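Local structure of glycosyltransferase (Streptomyces viridochromogenes, 2IUY) at residues D41-L46 with R327-Y332; V85-D90 with R334-A339. The protein is a retaining family GT4 glycosyltransferase of avilamycin A biosynthesis that binds UDP and probably transfers a sugar from a nucleotide-activated donor. All coordinates share one frame; numbering follows the deposited sequence.

Contact 1 of 2, residues D41-L46 with R327-Y332; sequences DGLLEL and RYVEQY
Helix 31-45, near its C-terminal end, meets helix 321-336 steeply inclined to it, the backbones nearest at Leu43 and Val329, where the CA atoms are 8.1 Å apart; no hydrogen bond passes between the two segments, and side chains fill the gap. Leu43 does most of the work. Its CG stands anti to its own carbonyl carbon (chi1 -69°), and although its CB does not aim at the partner helix, the branched end swings over to reach it. The two methyls then divide the job. CD2 meets Val329 CG2 at 3.6 Å, the two side chains sliding past each other in opposite directions, and the same methyl lies 4.0 Å from Tyr332 CE2, approaching that ring obliquely. CD1 goes to the phenol end, 3.6 Å from Tyr332 OH, a van der Waals contact of a methyl with the oxygen. One turn further on, Leu46 adds a looser touch, its CD1 4.4 Å from Val329 CG2, so that this one valine methyl serves both leucines.

Tyr332 is braced from its own helix as well. Its ring folds back over the preceding turn, with Tyr328 O 3.1 Å above the ring plane near the rim and Val329 N over the centre. The hydroxyl spends its polarity on His89 ND1, a hydrogen bond that anchors the far end of the ring while its flank leans on Leu43.

Helix 31-45 is thereby joined to the long C-terminal helix 321-336 on one face of the parallel sheet of the N-terminal Rossmann-like domain. Beneath them, Leu43 rests on Val50 of strand 49-53 and Tyr332 on Ile108 of strand 106-111, while Leu46 also reaches Val322 and Ala325, earlier in helix 321-336.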
loop_
_atom_site.group_PDB
_atom_site.type_symbol
_atom_site.label_atom_id
_atom_site.label_comp_id
_atom_site.label_asym_id
_atom_site.label_seq_id
_atom_site.Cartn_x
_atom_site.Cartn_y
_atom_site.Cartn_z
ATOM N N ASP A 41 -9.875 8.438 5.416
ATOM C CA ASP A 41 -9.960 8.808 6.837
ATOM C C ASP A 41 -9.340 10.185 7.012
ATOM O O ASP A 41 -9.882 11.033 7.711
ATOM C CB ASP A 41 -9.162 7.831 7.701
ATOM C CG ASP A 41 -9.830 6.486 7.853
ATOM O OD1 ASP A 41 -10.942 6.276 7.302
ATOM O OD2 ASP A 41 -9.206 5.629 8.525
ATOM N N GLY A 42 -8.186 10.404 6.388
ATOM C CA GLY A 42 -7.526 11.752 6.411
ATOM C C GLY A 42 -8.429 12.880 5.899
ATOM O O GLY A 42 -8.594 13.906 6.585
ATOM N N LEU A 43 -9.000 12.685 4.704
ATOM C CA LEU A 43 -9.840 13.658 4.025
ATOM C C LEU A 43 -11.092 14.003 4.852
ATOM O O LEU A 43 -11.440 15.137 4.942
ATOM C CB LEU A 43 -10.262 13.124 2.641
ATOM C CG LEU A 43 -9.112 13.036 1.618
ATOM C CD1 LEU A 43 -9.546 12.284 0.412
ATOM C CD2 LEU A 43 -8.584 14.500 1.281
ATOM N N LEU A 44 -11.761 12.979 5.394
ATOM C CA LEU A 44 -12.893 13.117 6.274
ATOM C C LEU A 44 -12.519 13.849 7.560
ATOM O O LEU A 44 -13.295 14.670 8.047
ATOM C CB LEU A 44 -13.484 11.727 6.582
ATOM C CG LEU A 44 -14.173 10.961 5.424
ATOM C CD1 LEU A 44 -14.499 9.502 5.876
ATOM C CD2 LEU A 44 -15.435 11.724 4.900
ATOM N N GLU A 45 -11.347 13.546 8.137
ATOM C CA GLU A 45 -10.923 14.207 9.368
ATOM C C GLU A 45 -10.674 15.683 9.094
ATOM O O GLU A 45 -10.876 16.544 9.975
ATOM C CB GLU A 45 -9.637 13.586 9.915
ATOM C CG GLU A 45 -9.586 13.486 11.444
ATOM C CD GLU A 45 -8.583 12.427 11.910
ATOM O OE1 GLU A 45 -8.825 11.213 11.692
ATOM O OE2 GLU A 45 -7.559 12.804 12.513
ATOM N N LEU A 46 -10.205 15.975 7.889
ATOM C CA LEU A 46 -10.008 17.377 7.455
ATOM C C LEU A 46 -11.273 18.142 7.136
ATOM O O LEU A 46 -11.188 19.331 6.871
ATOM C CB LEU A 46 -9.074 17.453 6.245
ATOM C CG LEU A 46 -7.634 17.040 6.524
ATOM C CD1 LEU A 46 -6.920 16.715 5.244
ATOM C CD2 LEU A 46 -6.856 18.095 7.388
ATOM N N ARG A 327 -1.561 17.033 2.070
ATOM C CA ARG A 327 -0.756 17.070 0.850
ATOM C C ARG A 327 -1.551 16.854 -0.436
ATOM O O ARG A 327 -1.388 17.608 -1.403
ATOM C CB ARG A 327 0.469 16.118 0.940
ATOM C CG ARG A 327 1.516 16.725 1.866
ATOM C CD ARG A 327 2.531 15.721 2.251
ATOM N NE ARG A 327 3.388 15.326 1.114
ATOM C CZ ARG A 327 4.470 14.560 1.262
ATOM N NH1 ARG A 327 4.824 14.140 2.491
ATOM N NH2 ARG A 327 5.208 14.245 0.199
ATOM N N TYR A 328 -2.410 15.858 -0.446
ATOM C CA TYR A 328 -3.338 15.726 -1.572
ATOM C C TYR A 328 -4.271 16.916 -1.828
ATOM O O TYR A 328 -4.409 17.321 -2.963
ATOM C CB TYR A 328 -4.159 14.440 -1.457
ATOM C CG TYR A 328 -3.383 13.254 -1.913
ATOM C CD1 TYR A 328 -3.023 13.133 -3.253
ATOM C CD2 TYR A 328 -2.987 12.247 -1.009
ATOM C CE1 TYR A 328 -2.336 12.019 -3.711
ATOM C CE2 TYR A 328 -2.278 11.137 -1.446
ATOM C CZ TYR A 328 -1.974 11.037 -2.811
ATOM O OH TYR A 328 -1.268 9.986 -3.292
ATOM N N VAL A 329 -4.889 17.463 -0.766
ATOM C CA VAL A 329 -5.757 18.630 -0.897
ATOM C C VAL A 329 -5.011 19.790 -1.533
ATOM O O VAL A 329 -5.562 20.491 -2.389
ATOM C CB VAL A 329 -6.380 19.026 0.475
ATOM C CG1 VAL A 329 -7.178 20.361 0.389
ATOM C CG2 VAL A 329 -7.289 17.892 1.001
ATOM N N GLU A 330 -3.763 19.993 -1.128
ATOM C CA GLU A 330 -2.918 21.021 -1.737
ATOM C C GLU A 330 -2.853 20.810 -3.251
ATOM O O GLU A 330 -2.978 21.774 -3.986
ATOM C CB GLU A 330 -1.501 21.042 -1.086
ATOM C CG GLU A 330 -0.562 22.164 -1.597
ATOM C CD GLU A 330 0.907 22.015 -1.160
ATOM O OE1 GLU A 330 1.292 20.964 -0.555
ATOM O OE2 GLU A 330 1.690 22.970 -1.445
ATOM N N GLN A 331 -2.672 19.561 -3.707
ATOM C CA GLN A 331 -2.697 19.216 -5.150
ATOM C C GLN A 331 -4.081 19.336 -5.782
ATOM O O GLN A 331 -4.199 19.769 -6.891
ATOM C CB GLN A 331 -2.108 17.808 -5.420
ATOM C CG GLN A 331 -0.662 17.608 -4.918
ATOM C CD GLN A 331 0.284 18.711 -5.434
ATOM O OE1 GLN A 331 0.154 19.138 -6.566
ATOM N NE2 GLN A 331 1.208 19.177 -4.593
ATOM N N TYR A 332 -5.130 18.967 -5.081
ATOM C CA TYR A 332 -6.488 19.255 -5.562
ATOM C C TYR A 332 -6.684 20.742 -5.848
ATOM O O TYR A 332 -7.214 21.095 -6.882
ATOM C CB TYR A 332 -7.570 18.843 -4.545
ATOM C CG TYR A 332 -7.590 17.383 -4.066
ATOM C CD1 TYR A 332 -6.814 16.372 -4.666
ATOM C CD2 TYR A 332 -8.408 17.023 -2.987
ATOM C CE1 TYR A 332 -6.898 15.014 -4.182
ATOM C CE2 TYR A 332 -8.470 15.730 -2.526
ATOM C CZ TYR A 332 -7.722 14.731 -3.123
ATOM O OH TYR A 332 -7.830 13.443 -2.569
#

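Contact 2 of 2, residues V85-D90 with R334-A339; sequences VDVVHD and RLLAGA
Leu336, in the last turn of helix 321-336, reaches across to Asp86 and Val87, where strand 87-90 begins. This is helix-on-sheet packing in the N-terminal domain of a GT-B glycosyltransferase, with the C-terminal helix laid against the parallel Rossmann-like sheet. Leu336 gives up the largest area to the contact. Its CB already faces the strand, and with CG anti to the carbonyl carbon and beside the backbone N (chi1 -69°) the two methyls are carried to different targets. CD2 sits 3.4 Å from Asp86 O, a close van der Waals approach of a methyl to a peptide oxygen, while CD1 is 4.0 Å from Val87 CG2. The Leu336 and Val87 side chains cross at about a right angle and meet through one methyl each.

Asp86 takes part through its backbone and the root of its side chain, its CB being 4.3 Å from Leu336 CD1. Its carboxylate is engaged with the sheet instead: OD2 accepts a hydrogen bond from Lys5 N at the start of strand 5-9. Leu336 also touches Ala106 of strand 106-111, so with Val87 it bears on two adjacent strands. Just beyond it the helix stops in a Schellman motif, with Gly338 at positive phi (96°) and Ala339 N bonded back to Arg334 O at 3.2 Å.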
loop_
_atom_site.group_PDB
_atom_site.type_symbol
_atom_site.label_atom_id
_atom_site.label_comp_id
_atom_site.label_asym_id
_atom_site.label_seq_id
_atom_site.Cartn_x
_atom_site.Cartn_y
_atom_site.Cartn_z
ATOM N N VAL A 85 -19.097 16.944 -7.945
ATOM C CA VAL A 85 -17.946 16.887 -7.006
ATOM C C VAL A 85 -16.882 17.836 -7.477
ATOM O O VAL A 85 -16.877 18.190 -8.641
ATOM C CB VAL A 85 -17.346 15.472 -6.851
ATOM C CG1 VAL A 85 -18.320 14.530 -6.114
ATOM C CG2 VAL A 85 -16.872 14.897 -8.199
ATOM N N ASP A 86 -15.968 18.248 -6.606
ATOM C CA ASP A 86 -14.938 19.168 -7.040
ATOM C C ASP A 86 -13.734 18.458 -7.692
ATOM O O ASP A 86 -13.040 19.047 -8.533
ATOM C CB ASP A 86 -14.461 20.027 -5.888
ATOM C CG ASP A 86 -15.598 20.817 -5.233
ATOM O OD1 ASP A 86 -16.189 21.722 -5.892
ATOM O OD2 ASP A 86 -15.947 20.460 -4.084
ATOM N N VAL A 87 -13.523 17.203 -7.293
ATOM C CA VAL A 87 -12.289 16.463 -7.555
ATOM C C VAL A 87 -12.661 15.010 -7.742
ATOM O O VAL A 87 -13.402 14.438 -6.926
ATOM C CB VAL A 87 -11.303 16.519 -6.299
ATOM C CG1 VAL A 87 -10.052 15.646 -6.513
ATOM C CG2 VAL A 87 -10.882 17.965 -5.956
ATOM N N VAL A 88 -12.151 14.422 -8.819
ATOM C CA VAL A 88 -12.133 12.970 -8.989
ATOM C C VAL A 88 -10.700 12.503 -8.821
ATOM O O VAL A 88 -9.852 12.864 -9.588
ATOM C CB VAL A 88 -12.678 12.536 -10.378
ATOM C CG1 VAL A 88 -12.478 11.030 -10.642
ATOM C CG2 VAL A 88 -14.170 12.899 -10.476
ATOM N N HIS A 89 -10.466 11.685 -7.802
ATOM C CA HIS A 89 -9.155 11.189 -7.448
ATOM C C HIS A 89 -9.133 9.681 -7.671
ATOM O O HIS A 89 -9.691 8.910 -6.868
ATOM C CB HIS A 89 -8.868 11.580 -5.978
ATOM C CG HIS A 89 -7.488 11.243 -5.509
ATOM N ND1 HIS A 89 -7.033 11.602 -4.255
ATOM C CD2 HIS A 89 -6.475 10.555 -6.095
ATOM C CE1 HIS A 89 -5.781 11.191 -4.110
ATOM N NE2 HIS A 89 -5.427 10.541 -5.206
ATOM N N ASP A 90 -8.511 9.299 -8.793
ATOM C CA ASP A 90 -8.419 7.963 -9.295
ATOM C C ASP A 90 -7.280 7.175 -8.650
ATOM O O ASP A 90 -6.132 7.592 -8.639
ATOM C CB ASP A 90 -8.305 7.941 -10.852
ATOM C CG ASP A 90 -8.423 6.514 -11.419
ATOM O OD1 ASP A 90 -9.201 5.723 -10.834
ATOM O OD2 ASP A 90 -7.709 6.146 -12.383
ATOM N N ARG A 334 -4.351 22.984 -6.366
ATOM C CA ARG A 334 -3.451 23.321 -7.490
ATOM C C ARG A 334 -4.178 23.124 -8.820
ATOM O O ARG A 334 -4.192 24.001 -9.670
ATOM C CB ARG A 334 -2.186 22.449 -7.413
ATOM C CG ARG A 334 -1.284 22.493 -8.670
ATOM C CD ARG A 334 -0.034 21.679 -8.415
ATOM N NE ARG A 334 1.006 21.722 -9.452
ATOM C CZ ARG A 334 2.046 20.885 -9.430
ATOM N NH1 ARG A 334 2.116 19.960 -8.461
ATOM N NH2 ARG A 334 2.990 20.947 -10.351
ATOM N N LEU A 335 -4.828 21.976 -8.965
ATOM C CA LEU A 335 -5.615 21.663 -10.129
ATOM C C LEU A 335 -6.853 22.553 -10.303
ATOM O O LEU A 335 -7.156 22.991 -11.416
ATOM C CB LEU A 335 -5.989 20.154 -10.120
ATOM C CG LEU A 335 -4.831 19.149 -10.331
ATOM C CD1 LEU A 335 -5.260 17.768 -9.873
ATOM C CD2 LEU A 335 -4.315 19.072 -11.766
ATOM N N LEU A 336 -7.571 22.791 -9.200
ATOM C CA LEU A 336 -8.725 23.655 -9.223
ATOM C C LEU A 336 -8.381 25.099 -9.664
ATOM O O LEU A 336 -9.192 25.716 -10.362
ATOM C CB LEU A 336 -9.510 23.569 -7.895
ATOM C CG LEU A 336 -10.225 22.202 -7.689
ATOM C CD1 LEU A 336 -10.672 21.973 -6.261
ATOM C CD2 LEU A 336 -11.422 22.030 -8.711
ATOM N N ALA A 337 -7.184 25.594 -9.304
ATOM C CA ALA A 337 -6.718 26.930 -9.715
ATOM C C ALA A 337 -6.245 26.998 -11.149
ATOM O O ALA A 337 -5.841 28.069 -11.600
ATOM C CB ALA A 337 -5.612 27.463 -8.793
ATOM N N GLY A 338 -6.285 25.868 -11.855
ATOM C CA GLY A 338 -5.957 25.826 -13.260
ATOM C C GLY A 338 -4.548 25.425 -13.639
ATOM O O GLY A 338 -4.172 25.562 -14.807
ATOM N N ALA A 339 -3.765 24.934 -12.680
ATOM C CA ALA A 339 -2.402 24.462 -12.971
ATOM C C ALA A 339 -2.422 22.987 -13.367
ATOM O O ALA A 339 -3.331 22.246 -12.981
ATOM C CB ALA A 339 -1.496 24.664 -11.774
#

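Overall arrangement
Both contacts use helix 321-336, and their centres are 12 Å apart. Contact 1 takes its middle and packs it against the end of helix 31-45; contact 2 takes its last turn and sets it on strand 87-90 of the N-terminal sheet. Along the chain the partners alternate: 41-46, 85-90, 327-332, 334-339. The second parallel sheet, with strands from 165-168 to 284-286, lies between, so the chain builds the other domain and then returns its last helix to the first, as is usual in GT-B enzymes. The contacts themselves adjoin: Tyr332 CB lies 3.7 Å from Val87 CG2. Both lie away from the UDP-binding residues.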